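Local atomic coordinates of galactose mutarotase related enzyme (Lactobacillus casei, PDB entry 3Q1N), a protein that probably binds a carbohydrate and, as a member of the aldose 1-epimerase (galactose mutarotase) family, may interconvert sugar anomers. Residues A[94-99]-A[108-113]; A[46-51]-A[74-79]. All blocks are in the same frame, centred on the assembly; numbering follows the deposited sequence. Where two conformers were deposited one is given.

Contact 1: residues A[94-99]-A[108-113]; sequences TQHQNA and EYTLAV
Two neighbouring antiparallel strands of the large beta sheet, 90-96 and 109-118, meet here, their N-to-C directions 165° apart, with Gln95 and Leu111 as the hydrogen-bonded pair. Gln95 N donates to Leu111 O at 2.9 Å, and the return bond from Leu111 N to Gln95 O is nearly straight and in the carbonyl plane. On the face that carries Gln95 and Leu111, the Tyr109 hydroxyl donates to Gln95 OE1 at 2.7 Å. It stands above the amide's carbonyl plane, and the amide and ring planes are 66° apart. The extended Gln95 chain, CG anti to the backbone N (chi1 -174°), brings the amide to the edge of that ring, while Gln97 N and His96 C lie over one ring face. Past His96, Gln97 bends at chi2 and turns its amide back, so that OE1 accepts from Tyr109 N at 3.0 Å; this amide is also stacked almost flat on the Glu108 carboxylate. On the other face, the methyls Thr94 CG2 and Thr110 CG2 press together at 3.5 Å, tighter than usual, while Thr110 OG1 bonds to Asp131. Strand 82-84 flanks this strand pair beside 90-96 and strand 121-130 beside 109-118; helix 99-104, in the connection, touches Gln97 and Tyr109, and the Tyr109 ring meets Phe50.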
ATOM      1  N   THR A  94       1.581  -8.584  15.200  1.00 14.68           N
ATOM      2  CA  THR A  94       0.325  -8.134  15.749  1.00 14.11           C
ATOM      3  C   THR A  94       0.507  -6.842  16.523  1.00 14.03           C
ATOM      4  O   THR A  94       1.390  -6.716  17.350  1.00 13.77           O
ATOM      5  CB  THR A  94      -0.283  -9.190  16.714  1.00 14.66           C
ATOM      6  OG1 THR A  94      -0.413 -10.454  16.044  1.00 16.05           O
ATOM      7  CG2 THR A  94      -1.717  -8.764  17.167  1.00 15.15           C
ATOM      8  N   GLN A  95      -0.328  -5.859  16.178  1.00 13.60           N
ATOM      9  CA  GLN A  95      -0.391  -4.568  16.895  1.00 13.23           C
ATOM     10  C   GLN A  95      -1.784  -4.350  17.493  1.00 13.82           C
ATOM     11  O   GLN A  95      -2.800  -4.688  16.896  1.00 14.61           O
ATOM     12  CB  GLN A  95      -0.056  -3.449  15.930  1.00 12.94           C
ATOM     13  CG  GLN A  95       0.054  -2.087  16.588  1.00 13.86           C
ATOM     14  CD  GLN A  95       0.315  -1.000  15.581  1.00 14.88           C
ATOM     15  OE1 GLN A  95      -0.664  -0.401  15.071  1.00 14.35           O
ATOM     16  NE2 GLN A  95       1.581  -0.722  15.265  1.00 13.60           N
ATOM     17  N   HIS A  96      -1.816  -3.722  18.659  1.00 14.30           N
ATOM     18  CA  HIS A  96      -3.036  -3.256  19.293  1.00 14.59           C
ATOM     19  C   HIS A  96      -2.886  -1.751  19.537  1.00 14.67           C
ATOM     20  O   HIS A  96      -1.785  -1.172  19.395  1.00 13.61           O
ATOM     21  CB  HIS A  96      -3.190  -3.954  20.659  1.00 15.23           C
ATOM     22  CG  HIS A  96      -3.347  -5.442  20.588  1.00 17.28           C
ATOM     23  ND1 HIS A  96      -4.578  -6.054  20.433  1.00 20.14           N
ATOM     24  CD2 HIS A  96      -2.437  -6.445  20.668  1.00 19.99           C
ATOM     25  CE1 HIS A  96      -4.411  -7.378  20.419  1.00 22.00           C
ATOM     26  NE2 HIS A  96      -3.121  -7.637  20.507  1.00 20.10           N
ATOM     27  N   GLN A  97      -3.988  -1.112  19.913  1.00 13.88           N
ATOM     28  CA  GLN A  97      -3.997   0.267  20.306  1.00 14.20           C
ATOM     29  C   GLN A  97      -3.057   0.539  21.482  1.00 15.23           C
ATOM     30  O   GLN A  97      -2.710  -0.358  22.247  1.00 15.60           O
ATOM     31  CB  GLN A  97      -5.425   0.720  20.663  1.00 14.98           C
ATOM     32  CG  GLN A  97      -5.955   0.271  22.029  1.00 15.25           C
ATOM     33  CD  GLN A  97      -6.119  -1.219  22.214  1.00 15.97           C
ATOM     34  OE1 GLN A  97      -6.395  -1.941  21.272  1.00 13.63           O
ATOM     35  NE2 GLN A  97      -6.059  -1.677  23.469  1.00 16.94           N
ATOM     36  N   ASN A  98      -2.727   1.811  21.636  1.00 15.14           N
ATOM     37  CA  ASN A  98      -1.979   2.291  22.785  1.00 16.21           C
ATOM     38  C   ASN A  98      -2.519   3.675  23.191  1.00 16.23           C
ATOM     39  O   ASN A  98      -3.382   4.247  22.514  1.00 15.46           O
ATOM     40  CB  ASN A  98      -0.477   2.231  22.488  1.00 16.25           C
ATOM     41  CG  ASN A  98      -0.047   3.159  21.383  1.00 15.40           C
ATOM     42  OD1 ASN A  98      -0.273   4.318  21.445  1.00 17.23           O
ATOM     43  ND2 ASN A  98       0.655   2.612  20.363  1.00 17.74           N
ATOM     44  N   ALA A  99      -2.039   4.225  24.300  1.00 18.06           N
ATOM     45  CA  ALA A  99      -2.515   5.506  24.788  1.00 18.11           C
ATOM     46  C   ALA A  99      -2.398   6.655  23.780  1.00 18.74           C
ATOM     47  O   ALA A  99      -3.269   7.520  23.739  1.00 18.89           O
ATOM     48  CB  ALA A  99      -1.785   5.882  26.140  1.00 19.26           C
ATOM     49  N   GLU A 108     -10.242   0.439  20.511  1.00 13.30           N
ATOM     50  CA  GLU A 108      -9.454  -0.766  20.653  1.00 12.94           C
ATOM     51  C   GLU A 108      -9.497  -1.599  19.374  1.00 12.70           C
ATOM     52  O   GLU A 108     -10.553  -1.800  18.755  1.00 12.11           O
ATOM     53  CB  GLU A 108      -9.897  -1.582  21.885  1.00 13.12           C
ATOM     54  CG  GLU A 108      -9.840  -0.766  23.159  1.00 13.62           C
ATOM     55  CD  GLU A 108      -9.894  -1.596  24.409  1.00 16.30           C
ATOM     56  OE1 GLU A 108     -10.297  -2.762  24.353  1.00 14.97           O
ATOM     57  OE2 GLU A 108      -9.548  -1.033  25.490  1.00 17.15           O
ATOM     58  N   TYR A 109      -8.310  -2.027  18.936  1.00 13.11           N
ATOM     59  CA  TYR A 109      -8.192  -2.787  17.703  1.00 12.57           C
ATOM     60  C   TYR A 109      -7.105  -3.809  17.768  1.00 12.76           C
ATOM     61  O   TYR A 109      -6.163  -3.694  18.584  1.00 12.91           O
ATOM     62  CB  TYR A 109      -7.967  -1.848  16.485  1.00 13.26           C
ATOM     63  CG  TYR A 109      -6.583  -1.179  16.441  1.00 12.11           C
ATOM     64  CD1 TYR A 109      -5.460  -1.863  15.917  1.00 13.31           C
ATOM     65  CD2 TYR A 109      -6.381   0.106  16.971  1.00 12.65           C
ATOM     66  CE1 TYR A 109      -4.234  -1.255  15.891  1.00 13.49           C
ATOM     67  CE2 TYR A 109      -5.144   0.705  16.965  1.00 12.96           C
ATOM     68  CZ  TYR A 109      -4.068   0.038  16.423  1.00 13.83           C
ATOM     69  OH  TYR A 109      -2.799   0.629  16.413  1.00 14.09           O
ATOM     70  N   THR A 110      -7.196  -4.763  16.850  1.00 13.25           N
ATOM     71  CA  THR A 110      -6.065  -5.639  16.555  1.00 13.55           C
ATOM     72  C   THR A 110      -5.794  -5.560  15.061  1.00 13.99           C
ATOM     73  O   THR A 110      -6.712  -5.607  14.263  1.00 13.83           O
ATOM     74  CB  THR A 110      -6.305  -7.086  16.940  1.00 14.04           C
ATOM     75  OG1 THR A 110      -6.622  -7.188  18.329  1.00 14.78           O
ATOM     76  CG2 THR A 110      -5.044  -7.944  16.668  1.00 14.64           C
ATOM     77  N   LEU A 111      -4.516  -5.375  14.698  1.00 14.00           N
ATOM     78  CA  LEU A 111      -4.098  -5.445  13.329  1.00 14.12           C
ATOM     79  C   LEU A 111      -3.060  -6.528  13.247  1.00 14.41           C
ATOM     80  O   LEU A 111      -1.986  -6.403  13.821  1.00 14.72           O
ATOM     81  CB  LEU A 111      -3.534  -4.089  12.852  1.00 13.88           C
ATOM     82  CG  LEU A 111      -2.914  -4.047  11.474  1.00 15.92           C
ATOM     83  CD1 LEU A 111      -3.948  -4.497  10.406  1.00 17.83           C
ATOM     84  CD2 LEU A 111      -2.364  -2.615  11.191  1.00 16.86           C
ATOM     85  N   ALA A 112      -3.385  -7.600  12.527  1.00 13.83           N
ATOM     86  CA  ALA A 112      -2.503  -8.743  12.441  1.00 14.03           C
ATOM     87  C   ALA A 112      -2.107  -8.935  10.993  1.00 14.51           C
ATOM     88  O   ALA A 112      -2.925  -8.799  10.087  1.00 15.57           O
ATOM     89  CB  ALA A 112      -3.121 -10.019  13.037  1.00 14.37           C
ATOM     90  N   VAL A 113      -0.819  -9.209  10.786  1.00 14.26           N
ATOM     91  CA  VAL A 113      -0.265  -9.397   9.455  0.50 14.06           C
ATOM     92  C   VAL A 113       0.608 -10.661   9.453  1.00 14.36           C
ATOM     93  O   VAL A 113       1.526 -10.760  10.271  1.00 14.61           O
ATOM     94  CB  VAL A 113       0.593  -8.144   9.077  0.50 13.84           C
ATOM     95  CG1 VAL A 113       1.026  -8.170   7.616  0.50 14.29           C
ATOM     96  CG2 VAL A 113      -0.161  -6.842   9.438  0.50 13.13           C
TER

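Contact 2: residues A[46-51]-A[74-79]; sequences APILFP and GFARDY. With NO3 (nitrate ion), chain B.
Backbone hydrogen bonds centre on Phe50 O, which accepts from two successive amides, Phe75 N at 2.9 Å and Ala76 N at 3.1 Å, gripping the carbonyl at the start of the 3-10 turn 76-78. A bridging water extends the link: it donates to Ile48 O at 2.7 Å and accepts from Phe50 N and Arg77 N, so Arg77 N is tied to Ile48 O and Phe50 N through the water. Among apolar contacts, Pro51 CD sits over the Phe75 ring, 3.5 Å from its centroid and 19° off the normal, a CH-pi contact; the peptide bond before Pro51 is cis. Ala76 CB packs on Phe50 CB at 3.9 Å. The charged element is Arg77. Its chain, extended from CG to NE, carries the guanidinium to a nitrate ion that lies between it and Pro47, probably from the crystallisation liquor, where NH1 makes a weak hydrogen bond to O1 at 2.7 Å. Pro47 CG and Leu49 CD2 line the same oxygen. The short strand 48-49 pairs with strand 136-147, Leu49 bonding through its backbone to Gly141, while strand 109-118 packs against Ile48, Phe75 and Ala76, and helix 99-104 meets Phe75 through Thr101 and Lys104.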
ATOM      1  N   ALA A  46       8.294  -0.075   2.470  1.00 14.19           N
ATOM      2  CA  ALA A  46       6.955  -0.636   2.183  1.00 14.13           C
ATOM      3  C   ALA A  46       6.012  -0.530   3.389  1.00 14.36           C
ATOM      4  O   ALA A  46       5.585  -1.569   3.962  1.00 14.12           O
ATOM      5  CB  ALA A  46       7.101  -2.143   1.694  1.00 13.76           C
ATOM      6  N   PRO A  47       5.700   0.709   3.799  1.00 14.81           N
ATOM      7  CA  PRO A  47       4.867   0.834   4.991  1.00 14.81           C
ATOM      8  C   PRO A  47       3.441   0.290   4.898  1.00 14.98           C
ATOM      9  O   PRO A  47       2.811   0.253   3.805  1.00 14.47           O
ATOM     10  CB  PRO A  47       4.775   2.344   5.240  1.00 15.80           C
ATOM     11  CG  PRO A  47       5.770   2.977   4.336  1.00 15.78           C
ATOM     12  CD  PRO A  47       6.133   2.008   3.260  1.00 14.47           C
ATOM     13  N   ILE A  48       2.940  -0.079   6.084  1.00 13.91           N
ATOM     14  CA  ILE A  48       1.532  -0.365   6.264  0.75 14.26           C
ATOM     15  C   ILE A  48       0.815   0.931   6.595  1.00 14.76           C
ATOM     16  O   ILE A  48       1.330   1.748   7.395  1.00 15.66           O
ATOM     17  CB  ILE A  48       1.310  -1.420   7.386  0.75 13.64           C
ATOM     18  CG1 ILE A  48       1.899  -2.759   6.947  0.75 12.78           C
ATOM     19  CG2 ILE A  48      -0.227  -1.563   7.687  0.75 13.40           C
ATOM     20  CD1 ILE A  48       1.912  -3.866   8.055  0.75 12.99           C
ATOM     21  N   LEU A  49      -0.354   1.122   5.991  1.00 14.09           N
ATOM     22  CA  LEU A  49      -1.171   2.346   6.114  1.00 14.55           C
ATOM     23  C   LEU A  49      -2.456   1.973   6.846  1.00 14.21           C
ATOM     24  O   LEU A  49      -3.315   1.305   6.297  1.00 13.95           O
ATOM     25  CB  LEU A  49      -1.479   2.915   4.725  1.00 14.96           C
ATOM     26  CG  LEU A  49      -0.338   3.038   3.716  1.00 16.38           C
ATOM     27  CD1 LEU A  49      -0.902   3.543   2.376  1.00 16.92           C
ATOM     28  CD2 LEU A  49       0.766   3.948   4.227  1.00 16.13           C
ATOM     29  N   PHE A  50      -2.568   2.375   8.109  1.00 13.97           N
ATOM     30  CA  PHE A  50      -3.779   2.085   8.898  1.00 13.56           C
ATOM     31  C   PHE A  50      -3.824   3.069  10.053  1.00 13.50           C
ATOM     32  O   PHE A  50      -2.806   3.354  10.617  1.00 12.91           O
ATOM     33  CB  PHE A  50      -3.726   0.663   9.486  1.00 13.53           C
ATOM     34  CG  PHE A  50      -4.841   0.343  10.471  1.00 13.55           C
ATOM     35  CD1 PHE A  50      -6.050  -0.188  10.012  1.00 13.71           C
ATOM     36  CD2 PHE A  50      -4.680   0.551  11.852  1.00 14.47           C
ATOM     37  CE1 PHE A  50      -7.078  -0.507  10.875  1.00 14.71           C
ATOM     38  CE2 PHE A  50      -5.717   0.210  12.743  1.00 14.07           C
ATOM     39  CZ  PHE A  50      -6.918  -0.315  12.248  1.00 14.78           C
ATOM     40  N   PRO A  51      -5.019   3.576  10.398  1.00 12.68           N
ATOM     41  CA  PRO A  51      -6.357   3.378   9.848  1.00 12.91           C
ATOM     42  C   PRO A  51      -6.751   4.390   8.761  1.00 12.89           C
ATOM     43  O   PRO A  51      -7.929   4.496   8.423  1.00 13.08           O
ATOM     44  CB  PRO A  51      -7.252   3.503  11.085  1.00 13.12           C
ATOM     45  CG  PRO A  51      -6.568   4.519  11.901  1.00 13.34           C
ATOM     46  CD  PRO A  51      -5.071   4.319  11.672  1.00 13.30           C
ATOM     47  N   GLY A  74      -1.718   7.371   8.372  1.00 16.37           N
ATOM     48  CA  GLY A  74      -2.194   6.641   9.542  1.00 15.53           C
ATOM     49  C   GLY A  74      -1.118   6.594  10.628  1.00 15.08           C
ATOM     50  O   GLY A  74      -0.292   7.512  10.740  1.00 16.29           O
ATOM     51  N   PHE A  75      -1.187   5.581  11.475  1.00 14.05           N
ATOM     52  CA  PHE A  75      -0.251   5.449  12.574  1.00 13.94           C
ATOM     53  C   PHE A  75       0.280   4.044  12.886  1.00 13.84           C
ATOM     54  O   PHE A  75       1.196   3.911  13.698  1.00 13.99           O
ATOM     55  CB  PHE A  75      -0.834   6.066  13.856  1.00 14.08           C
ATOM     56  CG  PHE A  75      -2.130   5.488  14.276  1.00 13.13           C
ATOM     57  CD1 PHE A  75      -2.209   4.193  14.707  1.00 14.73           C
ATOM     58  CD2 PHE A  75      -3.307   6.264  14.276  1.00 15.07           C
ATOM     59  CE1 PHE A  75      -3.405   3.655  15.081  1.00 13.33           C
ATOM     60  CE2 PHE A  75      -4.512   5.721  14.688  1.00 15.42           C
ATOM     61  CZ  PHE A  75      -4.556   4.398  15.086  1.00 14.10           C
ATOM     62  N   ALA A  76      -0.214   3.017  12.209  1.00 13.20           N
ATOM     63  CA  ALA A  76       0.280   1.638  12.451  1.00 13.77           C
ATOM     64  C   ALA A  76       1.798   1.568  12.155  1.00 13.33           C
ATOM     65  O   ALA A  76       2.531   0.825  12.785  1.00 13.71           O
ATOM     66  CB  ALA A  76      -0.494   0.613  11.612  1.00 13.96           C
ATOM     67  N   ARG A  77       2.237   2.313  11.150  1.00 14.34           N
ATOM     68  CA  ARG A  77       3.608   2.315  10.702  1.00 14.74           C
ATOM     69  C   ARG A  77       4.508   2.896  11.781  1.00 15.42           C
ATOM     70  O   ARG A  77       5.732   2.737  11.729  1.00 15.21           O
ATOM     71  CB  ARG A  77       3.735   3.124   9.376  1.00 15.55           C
ATOM     72  CG  ARG A  77       3.446   4.625   9.508  1.00 18.46           C
ATOM     73  CD  ARG A  77       3.773   5.410   8.212  1.00 20.43           C
ATOM     74  NE  ARG A  77       4.127   6.775   8.547  1.00 26.36           N
ATOM     75  CZ  ARG A  77       4.762   7.654   7.767  1.00 28.49           C
ATOM     76  NH1 ARG A  77       5.116   7.367   6.527  1.00 28.54           N
ATOM     77  NH2 ARG A  77       5.029   8.862   8.248  1.00 30.59           N
ATOM     78  N   ASP A  78       3.924   3.612  12.753  1.00 14.46           N
ATOM     79  CA  ASP A  78       4.734   4.301  13.784  1.00 15.68           C
ATOM     80  C   ASP A  78       5.050   3.522  15.056  1.00 15.74           C
ATOM     81  O   ASP A  78       5.835   4.002  15.880  1.00 15.67           O
ATOM     82  CB  ASP A  78       4.010   5.585  14.204  1.00 16.05           C
ATOM     83  CG  ASP A  78       3.924   6.577  13.075  1.00 18.75           C
ATOM     84  OD1 ASP A  78       4.963   6.769  12.391  1.00 23.31           O
ATOM     85  OD2 ASP A  78       2.833   7.162  12.887  1.00 20.70           O
ATOM     86  N   TYR A  79       4.406   2.361  15.223  1.00 15.11           N
ATOM     87  CA  TYR A  79       4.558   1.556  16.431  1.00 15.32           C
ATOM     88  C   TYR A  79       4.938   0.102  16.115  1.00 14.94           C
ATOM     89  O   TYR A  79       4.783  -0.387  14.992  1.00 15.29           O
ATOM     90  CB  TYR A  79       3.281   1.602  17.295  1.00 15.22           C
ATOM     91  CG  TYR A  79       2.885   3.011  17.653  1.00 15.29           C
ATOM     92  CD1 TYR A  79       3.580   3.715  18.609  1.00 14.46           C
ATOM     93  CD2 TYR A  79       1.862   3.676  16.955  1.00 15.67           C
ATOM     94  CE1 TYR A  79       3.263   5.014  18.904  1.00 15.13           C
ATOM     95  CE2 TYR A  79       1.547   4.992  17.221  1.00 14.43           C
ATOM     96  CZ  TYR A  79       2.219   5.656  18.191  1.00 15.36           C
ATOM     97  OH  TYR A  79       1.877   6.981  18.460  1.00 16.72           O
TER
HETATM   98  N   NO3 B 294       4.326   6.062   3.814  1.00 29.83           N
HETATM   99  O1  NO3 B 294       3.921   5.453   4.989  1.00 27.74           O
HETATM  100  O2  NO3 B 294       3.731   5.790   2.613  1.00 32.42           O
HETATM  101  O3  NO3 B 294       5.334   6.973   3.833  1.00 30.21           O
HETATM  102  O   HOH W   1       0.201   3.419   9.119  1.00 11.88           O

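Overall arrangement
Contact 1 and contact 2 have centres about 11 Å apart and touch directly. Gln95 NE2 probably donates to Ala76 O at 3.1 Å, so one amide links both: its oxygen serves Tyr109 and its nitrogen the 3-10 turn. Tyr109 OH also lies 3.4 Å from Phe75 CE1, and Asn98 ND2 packs 3.5 Å from Tyr79 CG. Contact 1 is partly buried, its centre about 18 Å from that of the chain, whereas contact 2 is buried at about 10 Å. The nitrate beside 46-51 and 74-79, with an ethanediol, probably also from the crystallisation liquor, about 4 Å from the Arg77 side chain at nearest atoms, is consistent with a pocket for small polar molecules, though neither ligand establishes a sugar site.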